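Local atomic coordinates of shikimate dehydrogenase (NADP(+)) (Thermus thermophilus, PDB entry 2D5C), a protein that catalyses the reversible NADPH-linked reduction of 3-dehydroshikimate to shikimate, a step in chorismate and aromatic amino acid biosynthesis. Residues E141-N146 and R162-E167; P118-G123 and R173-A178; L15-H20 and Y33-T38. One frame throughout, in Å; residues are numbered along the deposited sequence.

Contact 1: E141-N146 and R162-E167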
loop_
_atom_site.group_PDB
_atom_site.type_symbol
_atom_site.label_atom_id
_atom_site.label_comp_id
_atom_site.label_asym_id
_atom_site.label_seq_id
_atom_site.Cartn_x
_atom_site.Cartn_y
_atom_site.Cartn_z
ATOM N N GLU A 141 -32.672 -2.769 -0.254
ATOM C CA GLU A 141 -33.201 -3.966 0.376
ATOM C C GLU A 141 -32.584 -5.099 -0.451
ATOM O O GLU A 141 -32.810 -5.166 -1.654
ATOM C CB GLU A 141 -34.717 -4.010 0.230
ATOM C CG GLU A 141 -35.362 -5.284 0.759
ATOM C CD GLU A 141 -36.882 -5.262 0.663
ATOM O OE1 GLU A 141 -37.524 -6.208 1.169
ATOM O OE2 GLU A 141 -37.436 -4.306 0.074
ATOM N N VAL A 142 -31.824 -5.979 0.191
ATOM C CA VAL A 142 -31.155 -7.064 -0.525
ATOM C C VAL A 142 -31.654 -8.455 -0.127
ATOM O O VAL A 142 -31.860 -8.734 1.059
ATOM C CB VAL A 142 -29.617 -7.004 -0.281
ATOM C CG1 VAL A 142 -28.888 -7.998 -1.177
ATOM C CG2 VAL A 142 -29.107 -5.598 -0.545
ATOM N N TRP A 143 -31.860 -9.307 -1.131
ATOM C CA TRP A 143 -32.273 -10.689 -0.911
ATOM C C TRP A 143 -31.136 -11.529 -1.471
ATOM O O TRP A 143 -30.447 -11.104 -2.406
ATOM C CB TRP A 143 -33.540 -11.044 -1.674
ATOM C CG TRP A 143 -34.745 -10.279 -1.279
ATOM C CD1 TRP A 143 -34.922 -9.532 -0.148
ATOM C CD2 TRP A 143 -35.967 -10.196 -2.012
ATOM N NE1 TRP A 143 -36.186 -8.986 -0.136
ATOM C CE2 TRP A 143 -36.848 -9.379 -1.270
ATOM C CE3 TRP A 143 -36.403 -10.735 -3.227
ATOM C CZ2 TRP A 143 -38.144 -9.089 -1.706
ATOM C CZ3 TRP A 143 -37.695 -10.447 -3.661
ATOM C CH2 TRP A 143 -38.549 -9.629 -2.899
ATOM N N VAL A 144 -30.932 -12.717 -0.905
ATOM C CA VAL A 144 -29.872 -13.592 -1.379
ATOM C C VAL A 144 -30.351 -15.040 -1.491
ATOM O O VAL A 144 -31.200 -15.495 -0.731
ATOM C CB VAL A 144 -28.640 -13.565 -0.422
ATOM C CG1 VAL A 144 -28.076 -12.145 -0.328
ATOM C CG2 VAL A 144 -29.061 -14.041 0.972
ATOM N N TRP A 145 -29.796 -15.746 -2.457
ATOM C CA TRP A 145 -30.127 -17.151 -2.671
ATOM C C TRP A 145 -28.833 -17.856 -3.057
ATOM O O TRP A 145 -27.924 -17.242 -3.618
ATOM C CB TRP A 145 -31.149 -17.291 -3.801
ATOM C CG TRP A 145 -31.406 -18.706 -4.193
ATOM C CD1 TRP A 145 -32.324 -19.562 -3.642
ATOM C CD2 TRP A 145 -30.704 -19.454 -5.192
ATOM N NE1 TRP A 145 -32.230 -20.798 -4.243
ATOM C CE2 TRP A 145 -31.244 -20.758 -5.195
ATOM C CE3 TRP A 145 -29.666 -19.148 -6.086
ATOM C CZ2 TRP A 145 -30.783 -21.757 -6.058
ATOM C CZ3 TRP A 145 -29.206 -20.141 -6.944
ATOM C CH2 TRP A 145 -29.767 -21.434 -6.922
ATOM N N ASN A 146 -28.755 -19.146 -2.747
ATOM C CA ASN A 146 -27.589 -19.954 -3.080
ATOM C C ASN A 146 -28.071 -21.394 -3.250
ATOM O O ASN A 146 -29.007 -21.806 -2.568
ATOM C CB ASN A 146 -26.563 -19.888 -1.952
ATOM C CG ASN A 146 -25.220 -20.458 -2.360
ATOM O OD1 ASN A 146 -24.577 -19.953 -3.274
ATOM N ND2 ASN A 146 -24.794 -21.521 -1.685
ATOM N N ARG A 162 -31.986 -10.723 3.678
ATOM C CA ARG A 162 -33.035 -11.742 3.664
ATOM C C ARG A 162 -32.694 -12.889 2.713
ATOM O O ARG A 162 -32.422 -12.664 1.532
ATOM C CB ARG A 162 -34.363 -11.112 3.231
ATOM C CG ARG A 162 -35.519 -12.101 3.148
ATOM C CD ARG A 162 -36.789 -11.453 2.619
ATOM N NE ARG A 162 -37.893 -12.407 2.600
ATOM C CZ ARG A 162 -39.095 -12.164 2.087
ATOM N NH1 ARG A 162 -39.369 -10.985 1.540
ATOM N NH2 ARG A 162 -40.023 -13.110 2.117
ATOM N N ALA A 163 -32.685 -14.116 3.229
ATOM C CA ALA A 163 -32.413 -15.273 2.394
ATOM C C ALA A 163 -33.764 -15.709 1.844
ATOM O O ALA A 163 -34.727 -15.840 2.599
ATOM C CB ALA A 163 -31.787 -16.392 3.220
ATOM N N VAL A 164 -33.844 -15.932 0.538
ATOM C CA VAL A 164 -35.120 -16.309 -0.062
ATOM C C VAL A 164 -35.046 -17.518 -0.971
ATOM O O VAL A 164 -33.966 -17.912 -1.419
ATOM C CB VAL A 164 -35.708 -15.138 -0.903
ATOM C CG1 VAL A 164 -35.848 -13.901 -0.047
ATOM C CG2 VAL A 164 -34.817 -14.843 -2.104
ATOM N N PRO A 165 -36.200 -18.169 -1.200
ATOM C CA PRO A 165 -36.217 -19.329 -2.085
ATOM C C PRO A 165 -36.134 -18.700 -3.471
ATOM O O PRO A 165 -36.517 -17.539 -3.643
ATOM C CB PRO A 165 -37.560 -19.981 -1.779
ATOM C CG PRO A 165 -38.415 -18.835 -1.348
ATOM C CD PRO A 165 -37.478 -18.030 -0.484
ATOM N N LEU A 166 -35.651 -19.452 -4.451
ATOM C CA LEU A 166 -35.459 -18.933 -5.799
ATOM C C LEU A 166 -36.648 -18.284 -6.513
ATOM O O LEU A 166 -36.453 -17.359 -7.308
ATOM C CB LEU A 166 -34.875 -20.027 -6.690
ATOM C CG LEU A 166 -34.343 -19.576 -8.049
ATOM C CD1 LEU A 166 -33.176 -18.615 -7.862
ATOM C CD2 LEU A 166 -33.886 -20.796 -8.839
ATOM N N GLU A 167 -37.866 -18.739 -6.233
ATOM C CA GLU A 167 -39.035 -18.176 -6.920
ATOM C C GLU A 167 -39.323 -16.718 -6.576
ATOM O O GLU A 167 -40.092 -16.052 -7.267
ATOM C CB GLU A 167 -40.285 -19.036 -6.685
ATOM C CG GLU A 167 -40.913 -18.955 -5.301
ATOM C CD GLU A 167 -40.467 -20.064 -4.366
ATOM O OE1 GLU A 167 -41.110 -20.232 -3.308
ATOM O OE2 GLU A 167 -39.475 -20.762 -4.676
#
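Two tryptophans of strand 142-145 meet the segment 162-167 through different first torsions. Trp143 has its CG beside the backbone N (chi1 -63°), which lays the indole next to the side chain of Arg162, whose fully extended chain (chi1 178°) runs alongside it in the same direction. Trp145 instead turns its CG anti to the backbone N (chi1 173°), and its ring reaches Leu166. The backbones are joined as parallel strands, Trp143 being paired with Arg162 and Val144 with Ala163. Val144 is gripped from both ends: its N donates to Arg162 O at 2.9 Å, and its O accepts from Val164 N at 3.0 Å. A longer bond, 3.3 Å, joins Arg162 N to Val142 O. On the Trp143 face of the sheet, CD of Arg162 comes within 3.7 Å of NE1 of Trp143. The guanidinium is turned steeply to the indole, its CZ too far from the five-membered ring for more than a weak cation-pi attraction. Trp143 NE1 makes a weak hydrogen bond to Glu141 OE1. Val164 CG1 covers one face of the same indole toward its rim, 4.0 Å from Trp143 CG. Around Trp145, Leu166 CD1 sits over the middle of the six-membered ring, 3.9 Å from its centroid, a CH-pi contact, while Val164 O lies in the ring plane at the edge, 3.2 Å from Trp145 CD1. On the other face, Val144 and Ala163 pack against helix 149-159, which links the two strands in a Rossmann-type beta-alpha-beta unit. Asn146, of the NADP(+) site, accepts a bond from Ala124 N. The three-bond ladder is thus supplemented by hydrophobic and CH-pi packing of the indoles; the Glu141 and Arg162 charges do not touch and probably add little.

Contact 2: P118-G123 and R173-A178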
loop_
_atom_site.group_PDB
_atom_site.type_symbol
_atom_site.label_atom_id
_atom_site.label_comp_id
_atom_site.label_asym_id
_atom_site.label_seq_id
_atom_site.Cartn_x
_atom_site.Cartn_y
_atom_site.Cartn_z
ATOM N N PRO A 118 -36.424 -4.553 -4.369
ATOM C CA PRO A 118 -35.507 -5.530 -3.772
ATOM C C PRO A 118 -34.494 -5.999 -4.807
ATOM O O PRO A 118 -34.840 -6.205 -5.970
ATOM C CB PRO A 118 -36.438 -6.670 -3.359
ATOM C CG PRO A 118 -37.749 -5.997 -3.153
ATOM C CD PRO A 118 -37.809 -5.038 -4.302
ATOM N N ALA A 119 -33.249 -6.164 -4.376
ATOM C CA ALA A 119 -32.178 -6.624 -5.253
ATOM C C ALA A 119 -31.855 -8.054 -4.835
ATOM O O ALA A 119 -31.514 -8.297 -3.681
ATOM C CB ALA A 119 -30.951 -5.740 -5.073
ATOM N N LEU A 120 -31.970 -9.001 -5.767
ATOM C CA LEU A 120 -31.677 -10.406 -5.461
ATOM C C LEU A 120 -30.338 -10.821 -6.053
ATOM O O LEU A 120 -30.113 -10.721 -7.258
ATOM C CB LEU A 120 -32.780 -11.321 -6.008
ATOM C CG LEU A 120 -32.511 -12.838 -5.954
ATOM C CD1 LEU A 120 -32.277 -13.312 -4.517
ATOM C CD2 LEU A 120 -33.686 -13.570 -6.574
ATOM N N VAL A 121 -29.445 -11.281 -5.188
ATOM C CA VAL A 121 -28.129 -11.732 -5.602
ATOM C C VAL A 121 -28.160 -13.263 -5.632
ATOM O O VAL A 121 -28.475 -13.903 -4.629
ATOM C CB VAL A 121 -27.047 -11.258 -4.612
ATOM C CG1 VAL A 121 -25.649 -11.687 -5.111
ATOM C CG2 VAL A 121 -27.127 -9.725 -4.453
ATOM N N LEU A 122 -27.902 -13.833 -6.801
ATOM C CA LEU A 122 -27.876 -15.278 -6.932
ATOM C C LEU A 122 -26.432 -15.716 -6.741
ATOM O O LEU A 122 -25.552 -15.293 -7.489
ATOM C CB LEU A 122 -28.364 -15.702 -8.315
ATOM C CG LEU A 122 -29.745 -15.191 -8.732
ATOM C CD1 LEU A 122 -30.026 -15.767 -10.127
ATOM C CD2 LEU A 122 -30.835 -15.603 -7.735
ATOM N N GLY A 123 -26.196 -16.556 -5.733
ATOM C CA GLY A 123 -24.850 -17.024 -5.469
ATOM C C GLY A 123 -24.305 -16.326 -4.241
ATOM O O GLY A 123 -24.274 -15.099 -4.199
ATOM N N ARG A 173 -36.454 -6.430 -8.266
ATOM C CA ARG A 173 -36.387 -5.357 -9.259
ATOM C C ARG A 173 -35.003 -5.310 -9.880
ATOM O O ARG A 173 -34.810 -4.758 -10.967
ATOM C CB ARG A 173 -36.724 -4.005 -8.622
ATOM C CG ARG A 173 -38.211 -3.807 -8.451
ATOM C CD ARG A 173 -38.905 -3.733 -9.814
ATOM N NE ARG A 173 -40.287 -4.202 -9.756
ATOM C CZ ARG A 173 -40.666 -5.458 -9.980
ATOM N NH1 ARG A 173 -39.770 -6.387 -10.287
ATOM N NH2 ARG A 173 -41.948 -5.791 -9.887
ATOM N N LEU A 174 -34.028 -5.879 -9.175
ATOM C CA LEU A 174 -32.662 -5.944 -9.664
ATOM C C LEU A 174 -32.212 -7.376 -9.403
ATOM O O LEU A 174 -32.265 -7.848 -8.272
ATOM C CB LEU A 174 -31.750 -4.988 -8.903
ATOM C CG LEU A 174 -30.265 -5.091 -9.263
ATOM C CD1 LEU A 174 -30.067 -4.812 -10.754
ATOM C CD2 LEU A 174 -29.470 -4.118 -8.414
ATOM N N LEU A 175 -31.780 -8.062 -10.448
ATOM C CA LEU A 175 -31.340 -9.442 -10.309
ATOM C C LEU A 175 -29.879 -9.510 -10.743
ATOM O O LEU A 175 -29.533 -9.060 -11.833
ATOM C CB LEU A 175 -32.218 -10.329 -11.207
ATOM C CG LEU A 175 -32.032 -11.837 -11.217
ATOM C CD1 LEU A 175 -32.209 -12.417 -9.817
ATOM C CD2 LEU A 175 -33.058 -12.418 -12.189
ATOM N N VAL A 176 -29.016 -10.069 -9.894
ATOM C CA VAL A 176 -27.601 -10.160 -10.229
ATOM C C VAL A 176 -27.119 -11.602 -10.208
ATOM O O VAL A 176 -27.289 -12.299 -9.207
ATOM C CB VAL A 176 -26.722 -9.352 -9.222
ATOM C CG1 VAL A 176 -25.257 -9.452 -9.606
ATOM C CG2 VAL A 176 -27.150 -7.895 -9.200
ATOM N N ASN A 177 -26.551 -12.069 -11.311
ATOM C CA ASN A 177 -26.030 -13.430 -11.290
ATOM C C ASN A 177 -24.595 -13.415 -10.804
ATOM O O ASN A 177 -23.712 -12.904 -11.490
ATOM C CB ASN A 177 -26.058 -14.096 -12.665
ATOM C CG ASN A 177 -25.377 -15.454 -12.644
ATOM O OD1 ASN A 177 -25.574 -16.235 -11.706
ATOM N ND2 ASN A 177 -24.584 -15.745 -13.673
ATOM N N ALA A 178 -24.384 -13.969 -9.610
ATOM C CA ALA A 178 -23.059 -14.060 -9.014
ATOM C C ALA A 178 -22.697 -15.536 -8.854
ATOM O O ALA A 178 -21.872 -15.901 -8.012
ATOM C CB ALA A 178 -23.034 -13.335 -7.648
#
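Leu175 projects its CD1 methyl into the hollow between Leu120 and Leu122, residues of the same face on the neighbouring strand. The methyl lies 3.7 Å from Leu120 CD2 and 3.9 Å from Leu122 CG. Leu120 and Leu175 run side by side in the same direction, both with CG anti to the backbone N (chi1 171° and -177°), whereas Leu122 swings its CG beside the backbone N (chi1 -55°) and slants across Leu175 to close the other side of the hollow. The opposite face is less bulky: Ala119 CB meets Leu174 CB at 4.0 Å, with Leu174 CD2 against the same methyl, and farther along Val121 CG1 touches the small Ala178 CB, also at 4.0 Å. Helix 126-137 packs on this face through Val131 and Leu135, while Phe214 and Leu191 contact Leu175 on the leucine side. Between these two layers the strands pair in parallel, their axes 4.7 Å apart. Leu120 and Leu122 each donate and accept, engaging Leu174, Val176 and Ala178; the bond from Leu122 N to Val176 O, 2.9 Å long, is almost straight. At the start of the ladder Pro118 O takes Arg173 N at 2.8 Å and, more weakly, Leu174 N. Gly123, part of the NADP(+) site, follows the strand with a positive phi and lies opposite Ala178. Asn177 OD1 is hydrogen-bonded to Thr179 OG1 and its ND2 to Asp204 OD1. Chemically, a parallel ladder of the Rossmann-type sheet lies between two aliphatic layers: alternate backbone groups of 118-123 are satisfied here, those of Ala119, Val121 and Gly123 N by 141-146.

Contact 3: L15-H20 and Y33-T38. With SKM ((3R,4S,5R)-3,4,5-trihydroxycyclohex-1-ene-1-carboxylic acid), chain E.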
loop_
_atom_site.group_PDB
_atom_site.type_symbol
_atom_site.label_atom_id
_atom_site.label_comp_id
_atom_site.label_asym_id
_atom_site.label_seq_id
_atom_site.Cartn_x
_atom_site.Cartn_y
_atom_site.Cartn_z
ATOM N N LEU A 15 -9.013 -11.335 -18.854
ATOM C CA LEU A 15 -8.962 -10.103 -19.632
ATOM C C LEU A 15 -8.229 -8.989 -18.864
ATOM O O LEU A 15 -8.076 -7.864 -19.358
ATOM C CB LEU A 15 -10.374 -9.625 -19.975
ATOM C CG LEU A 15 -11.190 -10.467 -20.963
ATOM C CD1 LEU A 15 -12.512 -9.765 -21.264
ATOM C CD2 LEU A 15 -10.402 -10.668 -22.248
ATOM N N SER A 16 -7.787 -9.293 -17.648
ATOM C CA SER A 16 -7.080 -8.295 -16.856
ATOM C C SER A 16 -5.769 -7.854 -17.486
ATOM O O SER A 16 -5.448 -6.666 -17.487
ATOM C CB SER A 16 -6.829 -8.819 -15.442
ATOM O OG SER A 16 -8.051 -8.839 -14.737
ATOM N N PRO A 17 -4.989 -8.800 -18.032
ATOM C CA PRO A 17 -3.729 -8.371 -18.641
ATOM C C PRO A 17 -3.961 -7.284 -19.687
ATOM O O PRO A 17 -3.224 -6.300 -19.739
ATOM C CB PRO A 17 -3.181 -9.660 -19.237
ATOM C CG PRO A 17 -3.660 -10.697 -18.261
ATOM C CD PRO A 17 -5.092 -10.271 -18.019
ATOM N N ALA A 18 -4.989 -7.459 -20.515
ATOM C CA ALA A 18 -5.309 -6.478 -21.554
ATOM C C ALA A 18 -5.767 -5.144 -20.964
ATOM O O ALA A 18 -5.386 -4.072 -21.436
ATOM C CB ALA A 18 -6.386 -7.037 -22.489
ATOM N N MET A 19 -6.590 -5.199 -19.924
ATOM C CA MET A 19 -7.077 -3.967 -19.312
ATOM C C MET A 19 -5.965 -3.146 -18.677
ATOM O O MET A 19 -5.917 -1.930 -18.822
ATOM C CB MET A 19 -8.096 -4.262 -18.208
ATOM C CG MET A 19 -9.429 -4.796 -18.673
ATOM S SD MET A 19 -10.611 -4.684 -17.309
ATOM C CE MET A 19 -9.953 -5.904 -16.154
ATOM N N HIS A 20 -5.090 -3.822 -17.947
ATOM C CA HIS A 20 -4.066 -3.049 -17.248
ATOM C C HIS A 20 -2.898 -2.676 -18.169
ATOM O O HIS A 20 -2.172 -1.718 -17.937
ATOM C CB HIS A 20 -3.555 -3.886 -16.073
ATOM C CG HIS A 20 -4.598 -3.915 -14.986
ATOM N ND1 HIS A 20 -5.567 -4.860 -14.908
ATOM C CD2 HIS A 20 -4.755 -3.028 -13.915
ATOM C CE1 HIS A 20 -6.290 -4.549 -13.815
ATOM N NE2 HIS A 20 -5.827 -3.457 -13.201
ATOM N N TYR A 33 1.701 -6.795 -16.538
ATOM C CA TYR A 33 0.600 -7.428 -15.825
ATOM C C TYR A 33 0.393 -8.759 -16.540
ATOM O O TYR A 33 -0.127 -8.797 -17.660
ATOM C CB TYR A 33 -0.669 -6.568 -15.926
ATOM C CG TYR A 33 -1.822 -7.070 -15.081
ATOM C CD1 TYR A 33 -2.422 -8.302 -15.345
ATOM C CD2 TYR A 33 -2.286 -6.330 -13.986
ATOM C CE1 TYR A 33 -3.455 -8.795 -14.539
ATOM C CE2 TYR A 33 -3.318 -6.810 -13.171
ATOM C CZ TYR A 33 -3.894 -8.043 -13.454
ATOM O OH TYR A 33 -4.903 -8.544 -12.653
ATOM N N GLU A 34 0.810 -9.840 -15.888
ATOM C CA GLU A 34 0.714 -11.188 -16.440
ATOM C C GLU A 34 -0.327 -12.059 -15.733
ATOM O O GLU A 34 -0.775 -11.750 -14.624
ATOM C CB GLU A 34 2.072 -11.884 -16.323
ATOM C CG GLU A 34 2.560 -11.976 -14.874
ATOM C CD GLU A 34 3.682 -12.978 -14.668
ATOM O OE1 GLU A 34 3.475 -14.177 -14.954
ATOM O OE2 GLU A 34 4.767 -12.566 -14.210
ATOM N N ALA A 35 -0.704 -13.150 -16.392
ATOM C CA ALA A 35 -1.646 -14.112 -15.836
ATOM C C ALA A 35 -0.775 -15.262 -15.341
ATOM O O ALA A 35 -0.023 -15.845 -16.119
ATOM C CB ALA A 35 -2.603 -14.599 -16.913
ATOM N N TRP A 36 -0.861 -15.580 -14.053
ATOM C CA TRP A 36 -0.047 -16.645 -13.476
ATOM C C TRP A 36 -0.930 -17.731 -12.879
ATOM O O TRP A 36 -1.501 -17.553 -11.803
ATOM C CB TRP A 36 0.863 -16.061 -12.391
ATOM C CG TRP A 36 1.981 -16.950 -11.932
ATOM C CD1 TRP A 36 2.160 -18.275 -12.219
ATOM C CD2 TRP A 36 3.071 -16.577 -11.081
ATOM N NE1 TRP A 36 3.291 -18.747 -11.600
ATOM C CE2 TRP A 36 3.868 -17.726 -10.894
ATOM C CE3 TRP A 36 3.450 -15.383 -10.456
ATOM C CZ2 TRP A 36 5.024 -17.716 -10.108
ATOM C CZ3 TRP A 36 4.601 -15.373 -9.674
ATOM C CH2 TRP A 36 5.372 -16.534 -9.508
ATOM N N ASP A 37 -1.035 -18.859 -13.576
ATOM C CA ASP A 37 -1.862 -19.966 -13.105
ATOM C C ASP A 37 -1.438 -20.372 -11.701
ATOM O O ASP A 37 -0.291 -20.771 -11.475
ATOM C CB ASP A 37 -1.740 -21.167 -14.046
ATOM C CG ASP A 37 -2.743 -22.256 -13.727
ATOM O OD1 ASP A 37 -3.946 -22.055 -13.999
ATOM O OD2 ASP A 37 -2.332 -23.310 -13.194
ATOM N N THR A 38 -2.373 -20.273 -10.761
ATOM C CA THR A 38 -2.100 -20.601 -9.372
ATOM C C THR A 38 -3.204 -21.430 -8.731
ATOM O O THR A 38 -4.282 -20.919 -8.423
ATOM C CB THR A 38 -1.906 -19.313 -8.529
ATOM O OG1 THR A 38 -0.814 -18.554 -9.065
ATOM C CG2 THR A 38 -1.598 -19.659 -7.077
HETATM O O12 SKM E . -12.037 -9.619 -8.844
HETATM C C8 SKM E . -11.620 -9.824 -10.202
HETATM C C6 SKM E . -10.090 -10.089 -10.239
HETATM O O7 SKM E . -9.410 -8.969 -9.676
HETATM C C5 SKM E . -9.594 -10.311 -11.692
HETATM C C4 SKM E . -10.571 -11.122 -12.544
HETATM C C1 SKM E . -10.104 -11.586 -13.876
HETATM O O2 SKM E . -8.855 -11.290 -14.284
HETATM O O3 SKM E . -10.841 -12.235 -14.605
HETATM C C10 SKM E . -11.811 -11.431 -12.153
HETATM C C9 SKM E . -12.398 -11.026 -10.818
HETATM O O11 SKM E . -12.322 -12.151 -9.927
HETATM O O HOH W 1 -0.498 -7.098 -19.800
#
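The shikimate pocket is bordered by the first turn of helix 16-26, which packs here on strand 31-37 in the substrate-binding domain. Ser16 OG donates to the bound shikimate, 2.6 Å from its carboxylate O2, and Ser16 CB leans on Tyr33 OH at 3.4 Å. Tyr33 carries most of the contact. With its CG anti to the backbone N (chi1 -173°), the ring points to the helix and lies against His20 in an offset stack, centroids 4.4 Å apart and planes only 8° from parallel. The closest atoms of this stack are His20 ND1 and Tyr33 CE2, at 3.4 Å. The imidazole is held at both nitrogens: ND1 donates to Ser16 O at 3.2 Å, approaching from above the carbonyl plane, and NE2 bonds to Gly236 O. Ser16 O also accepts the helical bond from His20 N. Pro17 packs next to the stack, near the CD1 end of the tyrosine ring, its CG 4.0 Å from Tyr33 CD1 and close to Ala35 CB, and one water donates to both Pro17 O and Tyr33 O. The tyrosine hydroxyl is hydrogen-bonded to Asn58, another residue lining the pocket, which links the stack to the substrate's surroundings. The segments 16-20 and 33-37 run antiparallel, at 172°, as expected of the crossover limb of a beta-alpha-beta unit, here formed by strand 2-8, helix 16-26 and strand 31-37.

In the fold
From the N terminus, contact 3 closes first: strand 31-37 returns alongside helix 16-26, as an outermost strand of the mixed sheet in the substrate-binding domain. The chain then completes that sheet before entering the parallel sheet of the NADP(+)-binding domain at strand 119-122; helices 229-244 and 250-260 later come back to pack against contact 3. Contact 1 closes a short loop through helix 149-159 within the longer one that contact 2 closes when strand 174-177 returns beside strand 119-122. Contacts 1 and 2 share one sheet, their centres about 8 Å apart. Contact 3 lies across the chain's centre, its centre about 28 Å from that of contact 2.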